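Local coordinates for cell wall surface anchor family protein (Streptococcus agalactiae serogroup V, PDB 3TW0) that probably serves as the adhesive tip pilin of the group B streptococcal pilus, binding host surfaces through a von Willebrand factor A-type domain that carries a magnesium site, at residues T72-V77 against Y275-N280; P176-A181 against Q222-D227. The protein carries 2 engineered substitutions. One frame throughout, in Å; residues are numbered along the deposited sequence.

Contact 1 (T72-V77 against Y275-N280)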
loop_
_atom_site.group_PDB
_atom_site.type_symbol
_atom_site.label_atom_id
_atom_site.label_comp_id
_atom_site.label_asym_id
_atom_site.label_seq_id
_atom_site.Cartn_x
_atom_site.Cartn_y
_atom_site.Cartn_z
ATOM N N THR A 72 -3.354 6.070 -12.419
ATOM C CA THR A 72 -2.655 7.355 -12.227
ATOM C C THR A 72 -2.190 7.492 -10.777
ATOM O O THR A 72 -2.884 7.073 -9.856
ATOM C CB THR A 72 -3.569 8.540 -12.605
ATOM O OG1 THR A 72 -3.899 8.441 -13.996
ATOM C CG2 THR A 72 -2.879 9.834 -12.398
ATOM N N VAL A 73 -0.995 8.048 -10.591
ATOM C CA VAL A 73 -0.466 8.271 -9.271
ATOM C C VAL A 73 0.087 9.681 -9.258
ATOM O O VAL A 73 0.376 10.236 -10.330
ATOM C CB VAL A 73 0.649 7.238 -8.892
ATOM C CG1 VAL A 73 0.091 5.797 -8.803
ATOM C CG2 VAL A 73 1.816 7.286 -9.873
ATOM N N SER A 74 0.235 10.258 -8.068
ATOM C CA SER A 74 0.921 11.537 -7.924
ATOM C C SER A 74 2.337 11.335 -7.442
ATOM O O SER A 74 2.625 10.406 -6.649
ATOM C CB SER A 74 0.204 12.450 -6.928
ATOM O OG SER A 74 -1.146 12.619 -7.278
ATOM N N LYS A 75 3.225 12.224 -7.887
ATOM C CA LYS A 75 4.621 12.182 -7.467
ATOM C C LYS A 75 5.155 13.585 -7.214
ATOM O O LYS A 75 4.485 14.580 -7.474
ATOM C CB LYS A 75 5.475 11.507 -8.536
ATOM C CG LYS A 75 5.289 10.022 -8.641
ATOM C CD LYS A 75 5.958 9.272 -7.476
ATOM C CE LYS A 75 5.453 7.819 -7.415
ATOM N NZ LYS A 75 6.007 7.064 -6.219
ATOM N N GLY A 76 6.361 13.663 -6.672
ATOM C CA GLY A 76 7.068 14.925 -6.614
ATOM C C GLY A 76 7.144 15.483 -5.207
ATOM O O GLY A 76 6.735 14.827 -4.234
ATOM N N VAL A 77 7.705 16.693 -5.122
ATOM C CA VAL A 77 7.750 17.473 -3.914
ATOM C C VAL A 77 6.886 18.733 -4.106
ATOM O O VAL A 77 6.047 18.781 -5.005
ATOM C CB VAL A 77 9.234 17.766 -3.452
ATOM C CG1 VAL A 77 9.923 16.479 -3.058
ATOM C CG2 VAL A 77 10.064 18.481 -4.544
ATOM N N TYR A 275 9.337 20.963 0.149
ATOM C CA TYR A 275 8.561 20.295 1.183
ATOM C C TYR A 275 8.009 19.010 0.583
ATOM O O TYR A 275 7.758 18.914 -0.641
ATOM C CB TYR A 275 7.369 21.179 1.642
ATOM C CG TYR A 275 7.775 22.503 2.260
ATOM C CD1 TYR A 275 8.309 23.516 1.477
ATOM C CD2 TYR A 275 7.632 22.730 3.623
ATOM C CE1 TYR A 275 8.710 24.710 2.024
ATOM C CE2 TYR A 275 8.026 23.952 4.190
ATOM C CZ TYR A 275 8.557 24.925 3.371
ATOM O OH TYR A 275 8.956 26.116 3.883
ATOM N N TRP A 276 7.812 18.014 1.442
ATOM C CA TRP A 276 7.097 16.822 1.057
ATOM C C TRP A 276 5.690 17.284 0.681
ATOM O O TRP A 276 5.163 18.215 1.291
ATOM C CB TRP A 276 7.024 15.883 2.253
ATOM C CG TRP A 276 8.375 15.456 2.762
ATOM C CD1 TRP A 276 8.930 15.742 3.969
ATOM C CD2 TRP A 276 9.326 14.656 2.063
ATOM N NE1 TRP A 276 10.175 15.171 4.069
ATOM C CE2 TRP A 276 10.440 14.496 2.907
ATOM C CE3 TRP A 276 9.343 14.056 0.793
ATOM C CZ2 TRP A 276 11.559 13.752 2.532
ATOM C CZ3 TRP A 276 10.454 13.323 0.424
ATOM C CH2 TRP A 276 11.543 13.171 1.295
ATOM N N ARG A 277 5.088 16.668 -0.328
ATOM C CA ARG A 277 3.692 16.980 -0.649
ATOM C C ARG A 277 2.844 16.536 0.555
ATOM O O ARG A 277 3.227 15.582 1.269
ATOM C CB ARG A 277 3.275 16.266 -1.928
ATOM C CG ARG A 277 4.025 16.721 -3.153
ATOM C CD ARG A 277 3.459 16.080 -4.425
ATOM N NE ARG A 277 2.144 16.613 -4.703
ATOM C CZ ARG A 277 1.413 16.383 -5.791
ATOM N NH1 ARG A 277 1.846 15.623 -6.780
ATOM N NH2 ARG A 277 0.228 16.946 -5.889
ATOM N N ASP A 278 1.737 17.241 0.805
ATOM C CA ASP A 278 1.007 17.119 2.070
ATOM C C ASP A 278 0.332 15.762 2.332
ATOM O O ASP A 278 -0.050 15.461 3.476
ATOM C CB ASP A 278 0.055 18.301 2.316
ATOM C CG ASP A 278 -1.126 18.349 1.340
ATOM O OD1 ASP A 278 -1.631 17.302 0.906
ATOM O OD2 ASP A 278 -1.564 19.466 1.026
ATOM N N TYR A 279 0.237 14.930 1.298
ATOM C CA TYR A 279 -0.207 13.566 1.483
ATOM C C TYR A 279 0.884 12.684 2.135
ATOM O O TYR A 279 0.615 11.562 2.525
ATOM C CB TYR A 279 -0.760 12.948 0.185
ATOM C CG TYR A 279 0.154 12.989 -1.012
ATOM C CD1 TYR A 279 -0.193 13.731 -2.148
ATOM C CD2 TYR A 279 1.338 12.271 -1.033
ATOM C CE1 TYR A 279 0.643 13.760 -3.266
ATOM C CE2 TYR A 279 2.157 12.289 -2.126
ATOM C CZ TYR A 279 1.802 13.039 -3.251
ATOM O OH TYR A 279 2.655 13.050 -4.344
ATOM N N ASN A 280 2.083 13.217 2.301
ATOM C CA ASN A 280 3.115 12.523 3.081
ATOM C C ASN A 280 3.257 12.946 4.541
ATOM O O ASN A 280 4.105 12.397 5.249
ATOM C CB ASN A 280 4.480 12.622 2.385
ATOM C CG ASN A 280 4.616 11.627 1.246
ATOM O OD1 ASN A 280 4.265 10.442 1.395
ATOM N ND2 ASN A 280 5.126 12.093 0.099
HETATM O O HOH W 1 -1.339 15.111 -8.026
HETATM O O HOH W 2 6.580 14.473 -1.464
#

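Contact 2 (P176-A181 against Q222-D227). With ACT (acetate ion), chain F.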
loop_
_atom_site.group_PDB
_atom_site.type_symbol
_atom_site.label_atom_id
_atom_site.label_comp_id
_atom_site.label_asym_id
_atom_site.label_seq_id
_atom_site.Cartn_x
_atom_site.Cartn_y
_atom_site.Cartn_z
ATOM N N PRO A 176 3.744 -1.422 4.292
ATOM C CA PRO A 176 2.867 -0.594 3.471
ATOM C C PRO A 176 3.320 0.844 3.493
ATOM O O PRO A 176 3.775 1.345 4.535
ATOM C CB PRO A 176 1.502 -0.756 4.133
ATOM C CG PRO A 176 1.846 -0.924 5.614
ATOM C CD PRO A 176 3.109 -1.759 5.598
ATOM N N THR A 177 3.182 1.518 2.357
ATOM C CA THR A 177 3.735 2.856 2.181
ATOM C C THR A 177 2.722 3.762 1.485
ATOM O O THR A 177 3.065 4.824 0.977
ATOM C CB THR A 177 4.999 2.809 1.300
ATOM O OG1 THR A 177 4.656 2.215 0.045
ATOM C CG2 THR A 177 6.110 1.983 1.937
ATOM N N MET A 178 1.470 3.317 1.450
ATOM C CA MET A 178 0.369 4.093 0.891
ATOM C C MET A 178 -0.835 3.632 1.664
ATOM O O MET A 178 -0.835 2.475 2.083
ATOM C CB MET A 178 0.183 3.734 -0.579
ATOM C CG MET A 178 -0.713 4.686 -1.324
ATOM S SD MET A 178 -0.589 4.423 -3.143
ATOM C CE MET A 178 0.873 5.425 -3.538
ATOM N N SER A 179 -1.848 4.494 1.804
ATOM C CA SER A 179 -3.055 4.141 2.547
ATOM C C SER A 179 -4.179 5.085 2.225
ATOM O O SER A 179 -3.937 6.221 1.788
ATOM C CB SER A 179 -2.775 4.169 4.071
ATOM O OG SER A 179 -2.534 5.506 4.482
ATOM N N TYR A 180 -5.419 4.640 2.420
ATOM C CA TYR A 180 -6.523 5.618 2.391
ATOM C C TYR A 180 -6.586 6.516 3.639
ATOM O O TYR A 180 -6.275 6.064 4.747
ATOM C CB TYR A 180 -7.870 4.932 2.080
ATOM C CG TYR A 180 -7.993 4.452 0.644
ATOM C CD1 TYR A 180 -8.001 5.370 -0.411
ATOM C CD2 TYR A 180 -8.112 3.098 0.339
ATOM C CE1 TYR A 180 -8.094 4.952 -1.753
ATOM C CE2 TYR A 180 -8.221 2.664 -1.002
ATOM C CZ TYR A 180 -8.217 3.609 -2.038
ATOM O OH TYR A 180 -8.323 3.208 -3.362
ATOM N N ALA A 181 -6.979 7.791 3.457
ATOM C CA ALA A 181 -7.164 8.735 4.549
ATOM C C ALA A 181 -8.357 8.419 5.453
ATOM O O ALA A 181 -9.465 8.147 4.956
ATOM C CB ALA A 181 -7.357 10.154 4.012
ATOM N N GLN A 222 -5.644 11.695 -6.226
ATOM C CA GLN A 222 -5.957 12.941 -5.511
ATOM C C GLN A 222 -6.378 12.797 -4.069
ATOM O O GLN A 222 -6.571 13.814 -3.410
ATOM C CB GLN A 222 -7.023 13.738 -6.237
ATOM C CG GLN A 222 -6.466 14.917 -7.066
ATOM C CD GLN A 222 -7.223 14.986 -8.310
ATOM O OE1 GLN A 222 -8.047 14.090 -8.585
ATOM N NE2 GLN A 222 -6.971 16.008 -9.104
ATOM N N ILE A 223 -6.543 11.576 -3.569
ATOM C CA ILE A 223 -7.049 11.415 -2.179
ATOM C C ILE A 223 -6.164 10.549 -1.242
ATOM O O ILE A 223 -6.349 10.527 -0.032
ATOM C CB ILE A 223 -8.518 10.818 -2.144
ATOM C CG1 ILE A 223 -8.558 9.405 -2.734
ATOM C CG2 ILE A 223 -9.532 11.757 -2.821
ATOM C CD1 ILE A 223 -9.864 8.606 -2.356
ATOM N N VAL A 224 -5.251 9.795 -1.811
ATOM C CA VAL A 224 -4.490 8.819 -1.059
ATOM C C VAL A 224 -3.386 9.441 -0.205
ATOM O O VAL A 224 -2.890 10.537 -0.508
ATOM C CB VAL A 224 -3.889 7.862 -2.073
ATOM C CG1 VAL A 224 -2.516 7.451 -1.688
ATOM C CG2 VAL A 224 -4.832 6.689 -2.353
ATOM N N LYS A 225 -2.985 8.748 0.866
ATOM C CA LYS A 225 -1.818 9.188 1.669
ATOM C C LYS A 225 -0.598 8.389 1.267
ATOM O O LYS A 225 -0.698 7.189 0.955
ATOM C CB LYS A 225 -2.059 9.009 3.192
ATOM C CG LYS A 225 -3.213 9.846 3.773
ATOM C CD LYS A 225 -3.029 11.332 3.578
ATOM C CE LYS A 225 -4.215 12.127 4.110
ATOM N NZ LYS A 225 -3.858 13.561 4.533
ATOM N N GLY A 226 0.564 9.028 1.297
ATOM C CA GLY A 226 1.792 8.337 0.894
ATOM C C GLY A 226 1.940 8.215 -0.615
ATOM O O GLY A 226 0.968 8.341 -1.354
ATOM N N ASP A 227 3.180 8.014 -1.050
ATOM C CA ASP A 227 3.530 7.806 -2.454
ATOM C C ASP A 227 4.566 6.695 -2.635
ATOM O O ASP A 227 5.252 6.668 -3.657
ATOM C CB ASP A 227 4.071 9.109 -3.078
ATOM C CG ASP A 227 5.342 9.629 -2.387
ATOM O OD1 ASP A 227 5.854 9.000 -1.439
ATOM O OD2 ASP A 227 5.831 10.692 -2.809
HETATM C C ACT F . 7.523 0.321 -2.015
HETATM O O ACT F . 7.726 -0.905 -1.987
HETATM O OXT ACT F . 6.552 0.698 -1.323
HETATM C CH3 ACT F . 8.371 1.283 -2.835
HETATM O O HOH W 3 5.066 6.929 1.226
HETATM O O HOH W 4 -7.971 8.427 0.951
#

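Contact 1 (T72-V77 against Y275-N280)
Where strand 70-78 of the antiparallel sheet leaves its regular course, Arg277, just past strand 271-276, reaches over to the backbone of Lys75 and Gly76. Arg277 carries much of the contact. Its NH1 donates to Lys75 O at 2.9 Å with an N-H...O angle of 154°; the oxygen lies close to the guanidinium plane, while the donor is tilted 34° from the plane of the carbonyl. A weak bond from NH1 to Thr96 O, whose residue pairs through its backbone with Lys75, gives the same nitrogen a second acceptor. NH2 reaches Ser74 indirectly: a water accepts from Arg277 NH2 and donates to Ser74 OG at 2.6 Å, and that hydroxyl is also bonded to Tyr221 O. The bend at chi3 (69°) swings the guanidinium toward Ser74 and Lys75 O. Arg277 CG, nearer the backbone, packs 3.4 Å from Val77 O.

Within this accessory sheet, which stands apart from the parallel sheet of the von Willebrand factor A fold, the two segments run roughly antiparallel, but water replaces direct backbone pairing at Gly76. One water donates to Gly76 O at 2.8 Å and accepts from Arg277 N and, at 3.2 Å, from Asn280 ND2. Gly76 has a positive phi, a backbone shape that calls for glycine.

Tyr279 approaches from the short 3-10 turn 278-280, which Asn280 N closes by bonding to Arg277 O. Tyr279 CE1 sits over one face of the Arg277 guanidinium, 3.5 Å above the plane and toward the rim, and Tyr279 OH meets Ser74 CB at 3.6 Å. Lys75 O meets the guanidinium at its edge and Tyr279 packs on a face, which together probably limit its rotation. Farther along, Val77 CB rests against Tyr275 O.

Contact 2 (P176-A181 against Q222-D227)
Ser179 and Lys225 form a single antiparallel bridge between two loops, a hydrogen-bonded pair. Lys225 N donates to Ser179 O at 2.9 Å, nearly straight onto the carbonyl oxygen, whereas Ser179 N meets Lys225 O at 3.1 Å with a more bent approach. Met178 CA also directs its hydrogen at Lys225 O.

Water extends the pairing at both ends, joining Thr177 O to Asp227 N and Ala181 N to Ile223 O.

Among the apolar contacts, Met178 CG presses tightly on Val224 CG1 at 3.3 Å, the two side chains crossing at about a right angle; the bend at chi3 (-84°) then brings Met178 CE to 3.7 Å from Asp227 CA. The other Val224 branch, CG2, touches Tyr180 CE1 at 3.7 Å, while Ala181 CB lies against Lys225 CE.

At the metal end, Thr177 OG1 donates to an acetate, probably from the crystallisation liquor, that also bonds to Thr143 OG1; with Ser20 and Ser22, Thr143 forms the magnesium site, the metal ion-dependent adhesion site (MIDAS) of the von Willebrand factor A fold. Tyr180 packs on Lys147 and Met150 of helix 145-159. The bridge itself joins the loop after strand 165-172 of the parallel sheet to the chain leaving helix 220-223.

In the fold
From the N terminus, the chain builds the first two strands of the parallel sheet, 11-18 and 55-61, then enters strand 70-78, the first half of contact 1. It returns to the parallel sheet through strand 165-172 and opens contact 2 in the following loop. Residues 222-227 close that shorter loop after helix 220-223, and contact 1 closes only at 275-280, so the smaller loop lies wholly within the larger. The two touch directly: Lys75 NZ probably bonds to Asp227 O, and Gly226 N to Tyr279 O. Segment 222-227 thus links the antiparallel sheet to the loop beside the magnesium site.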